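Long-range contacts in putative uncharacterized protein (Streptococcus mutans, PDB 3BGK), which probably catalyses the ADP-dependent dehydration of the S-form of NAD(P)HX, a damaged hydrate of NAD(P)H, releasing AMP, phosphate and repaired NAD(P)H: residues A[39-44]-A[272-277]; A[43-48]-A[262-267]; A[280-285]-A[303-308]; A[78-83]-A[254-259]; A[180-185]-A[218-223]. All coordinates share one frame; numbering follows the deposited sequence.

Interaction 1 of 5, residues A[39-44]-A[272-277]; sequences DLLTKK and AAAAVF. With K (potassium ion), chain C.
Phe277 and Thr42 make the closest side-chain approach between helix segments 39-44 and 272-277, in a contact built almost wholly of van der Waals packing. The threonine hydroxyl OG1 lies 3.0 Å from Phe277 CD2, meeting the ring neither squarely over its face nor at its edge. With chi1 at 169°, which sets CG opposite the backbone nitrogen, the ring reaches from its own helix to the start of the other. There one face is covered by the backbone nitrogen of Asp39, 3.5 Å from Phe277 CZ and displaced toward the ring's rim; Asp39 CB adds a contact at 3.9 Å to the same CZ.

Smaller side chains fill the rest. Ala274 points its CB at the short helix and meets Thr42 OG1 at 3.9 Å, while Leu41 CD1 lies 4.2 Å from the same CB. Alanine and threonine at the crossing let the CA atoms of Thr42 and Ala274 come within 4.7 Å, and the short segments run at 123° to each other, 9.0 Å apart at the axes. This is helix-on-helix packing in the outer layer of an alpha/beta sandwich, in which helix 39-45 closes over helix 268-287.

The polar partners lie away from the partner helix: Thr42 OG1 is hydrogen-bonded to the carbonyl oxygen of Asp38, one turn back, rather than to anything on the helix opposite. On the far side of the short helix, Lys43 turns its carbonyl oxygen to a potassium ion, 2.7 Å from that O, which Ile46 O also binds.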
# COMPACT_ATOMS: atom_id res chain seq x y z
N ASP A 39 27.73 -3.60 19.56
CA ASP A 39 27.20 -2.27 19.35
C ASP A 39 28.29 -1.20 19.30
O ASP A 39 28.16 -0.22 18.57
CB ASP A 39 26.14 -1.92 20.41
CG ASP A 39 26.66 -1.99 21.84
OD1 ASP A 39 27.71 -2.64 22.10
OD2 ASP A 39 26.01 -1.40 22.73
N LEU A 40 29.36 -1.41 20.07
CA LEU A 40 30.47 -0.46 20.12
C LEU A 40 31.15 -0.34 18.76
O LEU A 40 31.57 0.75 18.36
CB LEU A 40 31.49 -0.86 21.20
CG LEU A 40 30.96 -1.17 22.61
CD1 LEU A 40 32.08 -1.65 23.54
CD2 LEU A 40 30.22 0.01 23.23
N LEU A 41 31.26 -1.45 18.04
CA LEU A 41 31.77 -1.43 16.69
C LEU A 41 30.78 -0.67 15.79
O LEU A 41 31.18 0.19 15.01
CB LEU A 41 32.01 -2.85 16.16
CG LEU A 41 32.75 -3.08 14.83
CD1 LEU A 41 31.83 -2.95 13.62
CD2 LEU A 41 33.98 -2.20 14.68
N THR A 42 29.50 -0.99 15.94
CA THR A 42 28.43 -0.38 15.15
C THR A 42 28.33 1.12 15.42
O THR A 42 28.16 1.91 14.49
CB THR A 42 27.10 -1.11 15.40
OG1 THR A 42 27.26 -2.49 15.08
CG2 THR A 42 25.98 -0.53 14.54
N LYS A 43 28.46 1.51 16.69
CA LYS A 43 28.56 2.91 17.08
C LYS A 43 29.81 3.58 16.51
O LYS A 43 29.82 4.80 16.31
CB LYS A 43 28.55 3.09 18.60
CG LYS A 43 27.21 2.84 19.26
CD LYS A 43 27.29 3.12 20.76
CE LYS A 43 26.54 2.08 21.58
NZ LYS A 43 25.07 2.06 21.34
N LYS A 44 30.86 2.81 16.25
CA LYS A 44 32.06 3.37 15.63
C LYS A 44 31.83 3.69 14.15
O LYS A 44 32.35 4.69 13.65
CB LYS A 44 33.26 2.44 15.80
CG LYS A 44 34.60 3.07 15.40
CD LYS A 44 35.47 2.11 14.60
CE LYS A 44 36.17 1.11 15.51
NZ LYS A 44 36.98 0.13 14.72
N ALA A 272 30.39 -3.67 6.70
CA ALA A 272 29.49 -4.79 6.44
C ALA A 272 29.14 -5.51 7.74
O ALA A 272 27.99 -5.92 7.93
CB ALA A 272 30.11 -5.75 5.44
N ALA A 273 30.12 -5.64 8.63
CA ALA A 273 29.90 -6.26 9.94
C ALA A 273 28.84 -5.50 10.74
O ALA A 273 27.92 -6.11 11.29
CB ALA A 273 31.20 -6.36 10.73
N ALA A 274 28.98 -4.18 10.79
CA ALA A 274 28.00 -3.31 11.46
C ALA A 274 26.58 -3.52 10.88
O ALA A 274 25.62 -3.71 11.64
CB ALA A 274 28.42 -1.86 11.38
N ALA A 275 26.46 -3.49 9.56
CA ALA A 275 25.18 -3.76 8.90
C ALA A 275 24.59 -5.08 9.39
O ALA A 275 23.41 -5.14 9.76
CB ALA A 275 25.36 -3.77 7.39
N VAL A 276 25.42 -6.13 9.42
CA VAL A 276 25.00 -7.44 9.89
C VAL A 276 24.57 -7.42 11.35
O VAL A 276 23.57 -8.04 11.71
CB VAL A 276 26.09 -8.51 9.65
CG1 VAL A 276 25.69 -9.87 10.24
CG2 VAL A 276 26.38 -8.65 8.16
N PHE A 277 25.31 -6.69 12.19
CA PHE A 277 24.95 -6.59 13.61
C PHE A 277 23.60 -5.91 13.79
O PHE A 277 22.74 -6.42 14.53
CB PHE A 277 26.01 -5.86 14.43
CG PHE A 277 25.56 -5.51 15.84
CD1 PHE A 277 25.62 -6.46 16.86
CD2 PHE A 277 25.03 -4.26 16.14
CE1 PHE A 277 25.19 -6.16 18.15
CE2 PHE A 277 24.60 -3.95 17.42
CZ PHE A 277 24.67 -4.90 18.43
K K C . 28.74 7.24 16.57

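Interaction 2 of 5, residues A[43-48]-A[262-267]; sequences KKIIKP and AQFHTD. With K (potassium ion), chain C.
Ile45 and Phe264 owe their contact to two chi1 settings: Ile45 (-65°) sends CG2 out opposite its own backbone nitrogen, and Phe264 (-52°) turns its ring away from its carbonyl carbon to receive that methyl. The result is a CH-pi contact. CG2 of Ile45 sits over the Phe264 ring, 4.1 Å from its centroid and 27° off the normal, and about 3.8 Å from both Phe264 CG and CD2. The ring also runs past the end of the short helix: Ile45 O lies 3.5 Å from Phe264 CD1, and the CA of Ile46 is 3.9 Å from Phe264 CZ.

Both segments mark places where a helix gives way to loop. Ile46 is the first residue to leave helical geometry after helix 39-45 and the centre of an inverse gamma turn. Its carbonyl oxygen, 2.9 Å from the potassium ion, joins Lys43 O in binding the metal, so the ion sits at the helix end. Phe264 likewise follows helix 249-263, and the ring of Phe260, from that helix, meets it edge-to-face.

At the outer margin Ile45 reaches further along the loop, its CD1 lying 3.7 Å from Thr266 CG2. Val271 of helix 268-287 backs both Phe264 and Thr266, while Tyr291 of a second subunit packs on Ile46 and Phe264 and hydrogen-bonds through its hydroxyl to Lys47 O.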
# COMPACT_ATOMS: atom_id res chain seq x y z
N LYS A 43 28.46 1.51 16.69
CA LYS A 43 28.56 2.91 17.08
C LYS A 43 29.81 3.58 16.51
O LYS A 43 29.82 4.80 16.31
CB LYS A 43 28.55 3.09 18.60
CG LYS A 43 27.21 2.84 19.26
CD LYS A 43 27.29 3.12 20.76
CE LYS A 43 26.54 2.08 21.58
NZ LYS A 43 25.07 2.06 21.34
N LYS A 44 30.86 2.81 16.25
CA LYS A 44 32.06 3.37 15.63
C LYS A 44 31.83 3.69 14.15
O LYS A 44 32.35 4.69 13.65
CB LYS A 44 33.26 2.44 15.80
CG LYS A 44 34.60 3.07 15.40
CD LYS A 44 35.47 2.11 14.60
CE LYS A 44 36.17 1.11 15.51
NZ LYS A 44 36.98 0.13 14.72
N ILE A 45 31.06 2.84 13.47
CA ILE A 45 30.79 3.00 12.04
C ILE A 45 29.73 4.07 11.76
O ILE A 45 29.98 5.01 11.00
CB ILE A 45 30.41 1.66 11.37
CG1 ILE A 45 31.59 0.68 11.42
CG2 ILE A 45 29.88 1.86 9.93
CD1 ILE A 45 32.94 1.25 10.97
N ILE A 46 28.57 3.93 12.39
CA ILE A 46 27.48 4.90 12.21
C ILE A 46 27.85 6.25 12.82
O ILE A 46 27.59 6.53 13.99
CB ILE A 46 26.11 4.36 12.72
CG1 ILE A 46 25.81 2.98 12.09
CG2 ILE A 46 24.99 5.36 12.42
CD1 ILE A 46 24.53 2.31 12.53
N LYS A 47 28.50 7.08 12.00
CA LYS A 47 28.95 8.40 12.41
C LYS A 47 27.89 9.46 12.11
O LYS A 47 27.16 9.33 11.13
CB LYS A 47 30.27 8.76 11.71
CG LYS A 47 31.47 7.94 12.19
CD LYS A 47 32.77 8.75 12.16
CE LYS A 47 33.41 8.73 10.79
NZ LYS A 47 34.49 9.76 10.68
N PRO A 48 27.81 10.52 12.94
CA PRO A 48 26.87 11.59 12.62
C PRO A 48 27.20 12.17 11.26
O PRO A 48 28.37 12.28 10.90
CB PRO A 48 27.13 12.63 13.72
CG PRO A 48 27.77 11.87 14.83
CD PRO A 48 28.58 10.80 14.16
N ALA A 262 27.40 1.94 0.90
CA ALA A 262 27.15 3.12 0.07
C ALA A 262 27.57 4.44 0.74
O ALA A 262 28.02 5.35 0.06
CB ALA A 262 25.68 3.17 -0.33
N GLN A 263 27.42 4.52 2.06
CA GLN A 263 27.62 5.77 2.79
C GLN A 263 28.83 5.79 3.73
O GLN A 263 29.36 6.86 4.03
CB GLN A 263 26.34 6.15 3.57
CG GLN A 263 25.93 5.12 4.63
CD GLN A 263 24.46 5.19 5.00
OE1 GLN A 263 24.02 6.12 5.68
NE2 GLN A 263 23.70 4.19 4.59
N PHE A 264 29.25 4.62 4.22
CA PHE A 264 30.40 4.54 5.14
C PHE A 264 31.63 3.95 4.44
O PHE A 264 31.67 2.75 4.15
CB PHE A 264 30.07 3.73 6.40
CG PHE A 264 28.82 4.18 7.11
CD1 PHE A 264 28.74 5.43 7.71
CD2 PHE A 264 27.71 3.33 7.19
CE1 PHE A 264 27.58 5.83 8.38
CE2 PHE A 264 26.54 3.72 7.85
CZ PHE A 264 26.47 4.98 8.45
N HIS A 265 32.63 4.80 4.17
CA HIS A 265 33.75 4.44 3.29
C HIS A 265 35.02 4.02 4.03
O HIS A 265 36.07 3.84 3.41
CB HIS A 265 34.07 5.58 2.32
CG HIS A 265 32.87 6.09 1.59
ND1 HIS A 265 32.18 7.22 2.00
CD2 HIS A 265 32.21 5.62 0.51
CE1 HIS A 265 31.16 7.42 1.19
NE2 HIS A 265 31.15 6.46 0.28
N THR A 266 34.93 3.88 5.35
CA THR A 266 36.04 3.36 6.14
C THR A 266 36.16 1.84 5.91
O THR A 266 35.62 1.32 4.92
CB THR A 266 35.90 3.74 7.63
OG1 THR A 266 37.10 3.38 8.33
CG2 THR A 266 34.68 3.05 8.28
N ASP A 267 36.88 1.13 6.78
CA ASP A 267 37.13 -0.30 6.60
C ASP A 267 35.87 -1.07 6.18
O ASP A 267 34.88 -1.11 6.92
CB ASP A 267 37.74 -0.93 7.86
CG ASP A 267 38.25 -2.34 7.62
OD1 ASP A 267 38.70 -2.64 6.48
OD2 ASP A 267 38.22 -3.15 8.57
K K C . 28.74 7.24 16.57

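Interaction 3 of 5, residues A[280-285]-A[303-308]; sequences SYIADQ and TRVMKE
Val305 pushes its two methyls among Tyr281, Ile282 and Gln285, three side chains on one flank of the crossing helix. CG1 takes the tyrosine, coming up at the ring's edge, near its plane, with Tyr281 CE2 3.7 Å away. CG2 takes the isoleucine, at 4.0 Å from Ile282 CG1, where the two side chains run past each other in opposite directions. The division follows from the valine's chi1 of 180°, which turns CG1 chiefly to the tyrosine and CG2 to Ile282 and Gln285.

One turn on from Tyr281, the extended chain of Gln285 passes alongside the valine and lays its OE1 4.0 Å from Val305 CG2. The same oxygen is 4.1 Å from Arg304 NH2, at the edge of the guanidinium group and near its plane; amide and guanidinium are tilted by 27°. That separation is too long for a hydrogen bond, and the arginine's NH2 forms its salt bridge with Glu301, one turn earlier in its own helix.

The segments, from helix 268-287 and the C-terminal helix 295-310, cross at 109° with their axes 11.2 Å apart, a wide spacing filled by side chains. Leu278 carries the packing inward from Val305, and a second subunit covers the far side of helix 295-310, where its Tyr291 touches Met306.

No hydrogen bond joins the two segments, and the polar groups that approach do so at the margin; cohesion here therefore rests on the fit of a branched aliphatic side chain against its neighbours.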
# COMPACT_ATOMS: atom_id res chain seq x y z
N SER A 280 20.25 -7.91 13.05
CA SER A 280 19.85 -8.80 14.15
C SER A 280 19.53 -8.07 15.45
O SER A 280 18.64 -8.49 16.21
CB SER A 280 20.90 -9.88 14.41
OG SER A 280 20.79 -10.94 13.47
N TYR A 281 20.25 -6.98 15.71
CA TYR A 281 20.02 -6.15 16.89
C TYR A 281 18.61 -5.58 16.89
O TYR A 281 17.95 -5.56 17.93
CB TYR A 281 21.06 -5.04 16.97
CG TYR A 281 20.82 -4.01 18.05
CD1 TYR A 281 21.28 -4.20 19.34
CD2 TYR A 281 20.15 -2.82 17.76
CE1 TYR A 281 21.07 -3.25 20.34
CE2 TYR A 281 19.94 -1.87 18.74
CZ TYR A 281 20.40 -2.09 20.03
OH TYR A 281 20.19 -1.13 21.00
N ILE A 282 18.15 -5.11 15.73
CA ILE A 282 16.79 -4.59 15.58
C ILE A 282 15.77 -5.72 15.80
O ILE A 282 14.78 -5.54 16.52
CB ILE A 282 16.59 -3.86 14.22
CG1 ILE A 282 17.40 -2.56 14.20
CG2 ILE A 282 15.12 -3.59 13.96
CD1 ILE A 282 17.66 -1.98 12.81
N ALA A 283 16.03 -6.87 15.19
CA ALA A 283 15.19 -8.05 15.33
C ALA A 283 15.05 -8.45 16.80
O ALA A 283 13.96 -8.80 17.25
CB ALA A 283 15.74 -9.21 14.50
N ASP A 284 16.17 -8.37 17.54
CA ASP A 284 16.17 -8.60 18.99
C ASP A 284 15.26 -7.64 19.74
O ASP A 284 14.54 -8.05 20.64
CB ASP A 284 17.59 -8.56 19.58
CG ASP A 284 18.31 -9.90 19.49
OD1 ASP A 284 18.07 -10.65 18.51
OD2 ASP A 284 19.11 -10.22 20.39
N GLN A 285 15.30 -6.36 19.37
CA GLN A 285 14.42 -5.36 20.00
C GLN A 285 12.95 -5.61 19.70
O GLN A 285 12.11 -5.53 20.60
CB GLN A 285 14.79 -3.95 19.56
CG GLN A 285 15.84 -3.31 20.42
CD GLN A 285 16.23 -1.94 19.93
OE1 GLN A 285 15.54 -1.32 19.10
NE2 GLN A 285 17.34 -1.44 20.44
N THR A 303 16.18 3.61 10.53
CA THR A 303 16.72 4.96 10.82
C THR A 303 16.59 5.42 12.26
O THR A 303 17.48 6.11 12.75
CB THR A 303 16.18 6.10 9.92
OG1 THR A 303 14.81 5.89 9.59
CG2 THR A 303 17.02 6.22 8.70
N ARG A 304 15.50 5.06 12.92
CA ARG A 304 15.34 5.41 14.33
C ARG A 304 16.50 4.83 15.15
O ARG A 304 17.03 5.49 16.04
CB ARG A 304 13.99 4.95 14.89
CG ARG A 304 13.77 5.34 16.34
CD ARG A 304 12.47 4.76 16.91
NE ARG A 304 12.37 3.30 16.76
CZ ARG A 304 13.04 2.41 17.49
NH1 ARG A 304 13.90 2.81 18.43
NH2 ARG A 304 12.85 1.11 17.28
N VAL A 305 16.90 3.61 14.81
CA VAL A 305 17.96 2.91 15.54
C VAL A 305 19.35 3.39 15.11
O VAL A 305 20.23 3.55 15.95
CB VAL A 305 17.82 1.38 15.43
CG1 VAL A 305 18.94 0.68 16.20
CG2 VAL A 305 16.46 0.92 15.95
N MSE A 306 19.54 3.61 13.81
CA MSE A 306 20.78 4.20 13.32
C MSE A 306 21.00 5.57 13.95
O MSE A 306 22.13 5.89 14.34
CB MSE A 306 20.79 4.31 11.79
CG MSE A 306 20.93 2.98 11.08
SE MSE A 306 21.14 3.14 9.15
CE MSE A 306 22.96 3.83 9.09
N LYS A 307 19.93 6.35 14.06
CA LYS A 307 19.95 7.64 14.77
C LYS A 307 20.46 7.49 16.20
O LYS A 307 21.31 8.28 16.63
CB LYS A 307 18.57 8.29 14.76
CG LYS A 307 18.50 9.62 15.49
CD LYS A 307 19.35 10.67 14.80
CE LYS A 307 19.50 11.92 15.66
NZ LYS A 307 20.28 12.96 14.95
N GLU A 308 19.93 6.50 16.93
CA GLU A 308 20.40 6.14 18.27
C GLU A 308 21.86 5.71 18.27
O GLU A 308 22.61 6.04 19.19
CB GLU A 308 19.56 5.00 18.86
CG GLU A 308 18.13 5.33 19.25
CD GLU A 308 17.42 4.15 19.92
OE1 GLU A 308 17.63 3.00 19.49
OE2 GLU A 308 16.65 4.38 20.89

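Interaction 4 of 5, residues A[78-83]-A[254-259]; sequences ALACVN and AGMIAG
Close helix pairing through small residues is the feature of this contact, in the helical layer of a ribokinase-like alpha/beta sandwich. Segments 78-83 and 254-259, of helices 71-83 and 249-263, run at 30° to each other with axes 6.9 Å apart at their closest. The start of helix 249-263, with Gly250 and Asp251, predicted to bind AMP and (6S)-NADPHX respectively, lies just before this crossing. Gly255 and Gly259, one turn apart, present bare backbone to the partner, and the CA atoms of Cys81 and Gly255 are only 4.4 Å apart. At that distance main chains meet: the CA of Cys81 gives a CA-H...O contact to Gly255 O at 3.3 Å, with an angle of 128° at the hydrogen.

The side chains of Ala80 and Cys81 extend the contact along the partner helix. The methyl of Ala80 lies against the other backbone, 3.7 Å from Met256 N, and touches the side chain of Met256, a selenomethionine in this crystal, at 3.8 Å between Ala80 CB and Met256 CG. Cys81, with SG placed opposite its backbone nitrogen (chi1 -170°), carries the sulfur along the glycine-bearing helix: SG sits 3.9 Å from Gly259 N and 4.1 Å from Ala258 CB.

Around the pair, Cys81 rests on Val89 of strand 88-93, and Met256 reaches helices 268-287 and 295-310. Ile257 packs on Ala275 and Val276 of helix 268-287 and on Ile182, Thr184 and Val220 of the sheet.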
# COMPACT_ATOMS: atom_id res chain seq x y z
N ALA A 78 15.30 -3.48 -1.37
CA ALA A 78 15.14 -2.06 -1.66
C ALA A 78 14.71 -1.27 -0.42
O ALA A 78 15.34 -0.27 -0.07
CB ALA A 78 14.15 -1.84 -2.79
N LEU A 79 13.65 -1.75 0.25
CA LEU A 79 13.17 -1.15 1.49
C LEU A 79 14.28 -1.00 2.52
O LEU A 79 14.41 0.05 3.14
CB LEU A 79 12.01 -1.96 2.08
CG LEU A 79 10.60 -1.70 1.54
CD1 LEU A 79 9.62 -2.72 2.11
CD2 LEU A 79 10.12 -0.28 1.86
N ALA A 80 15.08 -2.05 2.70
CA ALA A 80 16.18 -2.01 3.66
C ALA A 80 17.25 -1.00 3.24
O ALA A 80 17.77 -0.26 4.08
CB ALA A 80 16.78 -3.38 3.84
N CYS A 81 17.55 -0.97 1.95
CA CYS A 81 18.62 -0.13 1.43
C CYS A 81 18.32 1.35 1.58
O CYS A 81 19.19 2.12 1.96
CB CYS A 81 18.91 -0.46 -0.04
SG CYS A 81 20.41 0.33 -0.65
N VAL A 82 17.08 1.73 1.27
CA VAL A 82 16.65 3.13 1.38
C VAL A 82 16.62 3.54 2.85
O VAL A 82 17.13 4.60 3.22
CB VAL A 82 15.26 3.38 0.72
CG1 VAL A 82 14.83 4.83 0.89
CG2 VAL A 82 15.31 3.05 -0.76
N ASN A 83 16.04 2.67 3.67
CA ASN A 83 15.88 2.98 5.08
C ASN A 83 17.21 3.05 5.82
O ASN A 83 17.32 3.76 6.82
CB ASN A 83 14.90 2.01 5.74
CG ASN A 83 13.46 2.28 5.33
OD1 ASN A 83 12.96 3.39 5.49
ND2 ASN A 83 12.78 1.26 4.80
N ALA A 254 20.75 -8.19 2.91
CA ALA A 254 21.43 -7.78 1.68
C ALA A 254 21.23 -6.28 1.40
O ALA A 254 22.17 -5.59 1.03
CB ALA A 254 20.93 -8.61 0.51
N GLY A 255 19.99 -5.81 1.59
CA GLY A 255 19.66 -4.40 1.41
C GLY A 255 20.38 -3.51 2.40
O GLY A 255 20.90 -2.46 2.04
N MSE A 256 20.42 -3.93 3.66
CA MSE A 256 21.12 -3.17 4.69
C MSE A 256 22.62 -3.05 4.45
O MSE A 256 23.16 -1.95 4.51
CB MSE A 256 20.85 -3.75 6.08
CG MSE A 256 19.44 -3.47 6.55
SE MSE A 256 19.14 -4.12 8.34
CE MSE A 256 20.38 -2.94 9.30
N ILE A 257 23.28 -4.18 4.17
CA ILE A 257 24.70 -4.17 3.81
C ILE A 257 24.99 -3.21 2.65
O ILE A 257 25.97 -2.47 2.68
CB ILE A 257 25.24 -5.59 3.47
CG1 ILE A 257 25.15 -6.50 4.70
CG2 ILE A 257 26.70 -5.51 2.97
CD1 ILE A 257 25.19 -7.98 4.36
N ALA A 258 24.12 -3.23 1.63
CA ALA A 258 24.25 -2.33 0.49
C ALA A 258 24.16 -0.86 0.88
O ALA A 258 24.90 -0.03 0.36
CB ALA A 258 23.22 -2.67 -0.59
N GLY A 259 23.26 -0.55 1.81
CA GLY A 259 23.04 0.82 2.25
C GLY A 259 24.20 1.32 3.10
O GLY A 259 24.60 2.50 3.00

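Interaction 5 of 5, residues A[180-185]-A[218-223]; sequences QIILTP and ILVAKS
Leu183 makes two of the three backbone hydrogen bonds between the strands: its N donates to Ile218 O (2.8 Å), and its O accepts from Val220 N (2.7 Å). Before them Ile218 N donates to Ile181 O (3.0 Å). All three are close to straight, and the CA-H of Ile182 adds a weaker approach to Ile218 O.

The side chains pair on both faces of the sheet. On one, Ile182 and Ile218 lie side by side, pointing the same way, with Ile182 CG1 4.1 Å from Ile218 CD1; a step further Thr184 CG2 rests 3.7 Å from Val220 CB. On the other, Leu219 CD1 packs against Leu183 and against the ring of Pro185, 3.6 Å from Pro185 CD.

Past the strands the chain turns at Ala221, the centre of an inverse gamma turn, and Lys222 comes back over the first segment. Its CG lies 3.1 Å from Pro185 O, and beyond it the chain, bent at chi3 (-88°), brings CD and CE each to 3.6 Å from Thr184 O. OD1 of Asp161, on the adjoining strand 157-161, is salt-bridged to Lys222 NZ and hydrogen-bonded to Thr184 OG1. Ile257 of helix 249-263 covers Ile182, Thr184 and Val220.

Adjacent parallel strands linked by a connection that includes helices 189-192 and 203-210 make a beta-alpha-beta crossover. Its strands end at the residues predicted to bind ligand, His186 for (6S)-NADPHX and Lys222 to Thr226 for AMP, the usual site location at C-terminal strand ends in such alpha/beta folds.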
# COMPACT_ATOMS: atom_id res chain seq x y z
N GLN A 180 36.48 -5.16 -4.65
CA GLN A 180 35.56 -4.84 -3.56
C GLN A 180 34.29 -5.69 -3.68
O GLN A 180 33.21 -5.19 -3.97
CB GLN A 180 35.27 -3.33 -3.55
CG GLN A 180 36.53 -2.46 -3.64
CD GLN A 180 36.26 -0.96 -3.64
OE1 GLN A 180 37.05 -0.18 -4.18
NE2 GLN A 180 35.14 -0.55 -3.03
N ILE A 181 34.47 -6.99 -3.45
CA ILE A 181 33.42 -8.00 -3.60
C ILE A 181 32.88 -8.39 -2.23
O ILE A 181 33.66 -8.65 -1.31
CB ILE A 181 33.98 -9.28 -4.27
CG1 ILE A 181 34.62 -8.95 -5.62
CG2 ILE A 181 32.91 -10.38 -4.37
CD1 ILE A 181 33.65 -8.93 -6.82
N ILE A 182 31.56 -8.42 -2.09
CA ILE A 182 30.90 -8.97 -0.91
C ILE A 182 30.00 -10.14 -1.33
O ILE A 182 29.17 -10.00 -2.22
CB ILE A 182 30.08 -7.92 -0.12
CG1 ILE A 182 30.93 -6.69 0.24
CG2 ILE A 182 29.47 -8.54 1.14
CD1 ILE A 182 30.19 -5.58 0.95
N LEU A 183 30.19 -11.29 -0.69
CA LEU A 183 29.36 -12.46 -0.96
C LEU A 183 28.42 -12.70 0.22
O LEU A 183 28.85 -12.73 1.37
CB LEU A 183 30.21 -13.70 -1.22
CG LEU A 183 31.36 -13.66 -2.24
CD1 LEU A 183 32.30 -14.83 -2.01
CD2 LEU A 183 30.85 -13.65 -3.69
N THR A 184 27.13 -12.86 -0.07
CA THR A 184 26.13 -13.12 0.96
C THR A 184 25.31 -14.38 0.65
O THR A 184 24.11 -14.30 0.38
CB THR A 184 25.21 -11.89 1.16
OG1 THR A 184 24.70 -11.45 -0.10
CG2 THR A 184 25.97 -10.75 1.80
N PRO A 185 25.96 -15.56 0.69
CA PRO A 185 25.26 -16.79 0.33
C PRO A 185 24.64 -17.51 1.52
O PRO A 185 25.10 -17.36 2.65
CB PRO A 185 26.38 -17.64 -0.26
CG PRO A 185 27.61 -17.20 0.48
CD PRO A 185 27.36 -15.83 1.04
N ILE A 218 34.82 -9.99 1.08
CA ILE A 218 34.11 -10.21 2.33
C ILE A 218 33.05 -11.27 2.09
O ILE A 218 32.33 -11.22 1.09
CB ILE A 218 33.46 -8.91 2.86
CG1 ILE A 218 34.53 -7.83 3.07
CG2 ILE A 218 32.72 -9.17 4.17
CD1 ILE A 218 34.00 -6.42 2.92
N LEU A 219 32.97 -12.24 2.99
CA LEU A 219 31.93 -13.24 2.95
C LEU A 219 31.05 -13.09 4.17
O LEU A 219 31.54 -13.05 5.30
CB LEU A 219 32.52 -14.65 2.88
CG LEU A 219 31.57 -15.85 2.93
CD1 LEU A 219 30.95 -16.09 1.58
CD2 LEU A 219 32.31 -17.08 3.40
N VAL A 220 29.75 -12.98 3.94
CA VAL A 220 28.77 -12.95 5.01
C VAL A 220 28.08 -14.30 4.99
O VAL A 220 27.23 -14.56 4.14
CB VAL A 220 27.75 -11.79 4.82
CG1 VAL A 220 26.77 -11.75 5.97
CG2 VAL A 220 28.46 -10.45 4.69
N ALA A 221 28.46 -15.17 5.91
CA ALA A 221 27.93 -16.53 5.95
C ALA A 221 26.59 -16.58 6.68
O ALA A 221 26.52 -16.97 7.84
CB ALA A 221 28.95 -17.49 6.58
N LYS A 222 25.53 -16.17 5.98
CA LYS A 222 24.18 -16.23 6.54
C LYS A 222 23.81 -17.65 6.99
O LYS A 222 23.87 -18.61 6.21
CB LYS A 222 23.12 -15.61 5.60
CG LYS A 222 23.63 -15.11 4.26
CD LYS A 222 22.82 -13.93 3.74
CE LYS A 222 21.60 -14.36 2.92
NZ LYS A 222 21.04 -13.21 2.15
N SER A 223 23.44 -17.74 8.26
CA SER A 223 23.33 -19.00 8.97
C SER A 223 22.40 -18.82 10.16
O SER A 223 21.65 -17.84 10.23
CB SER A 223 24.73 -19.43 9.44
OG SER A 223 24.74 -20.77 9.92

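Four of the five contacts join helices or their ends; interaction 5 lies in the sheet, held by backbone hydrogen bonds and beside the predicted ligand site. Interaction 4, equally buried, is bare helix backbone against small residues, and Ile257 joins the two by packing on the strands. Interactions 1 and 2 lie further out and share helix 39-45: both rest on an aromatic ring, Phe277 in one and Phe264 in the other, and the potassium ion binds where that helix ends. Interaction 3 is the least buried, with polar groups at its margin, though Met306 ties it to Phe264 of interaction 2. A second subunit touches interactions 2, 3 and 4 but neither interaction 1 nor 5.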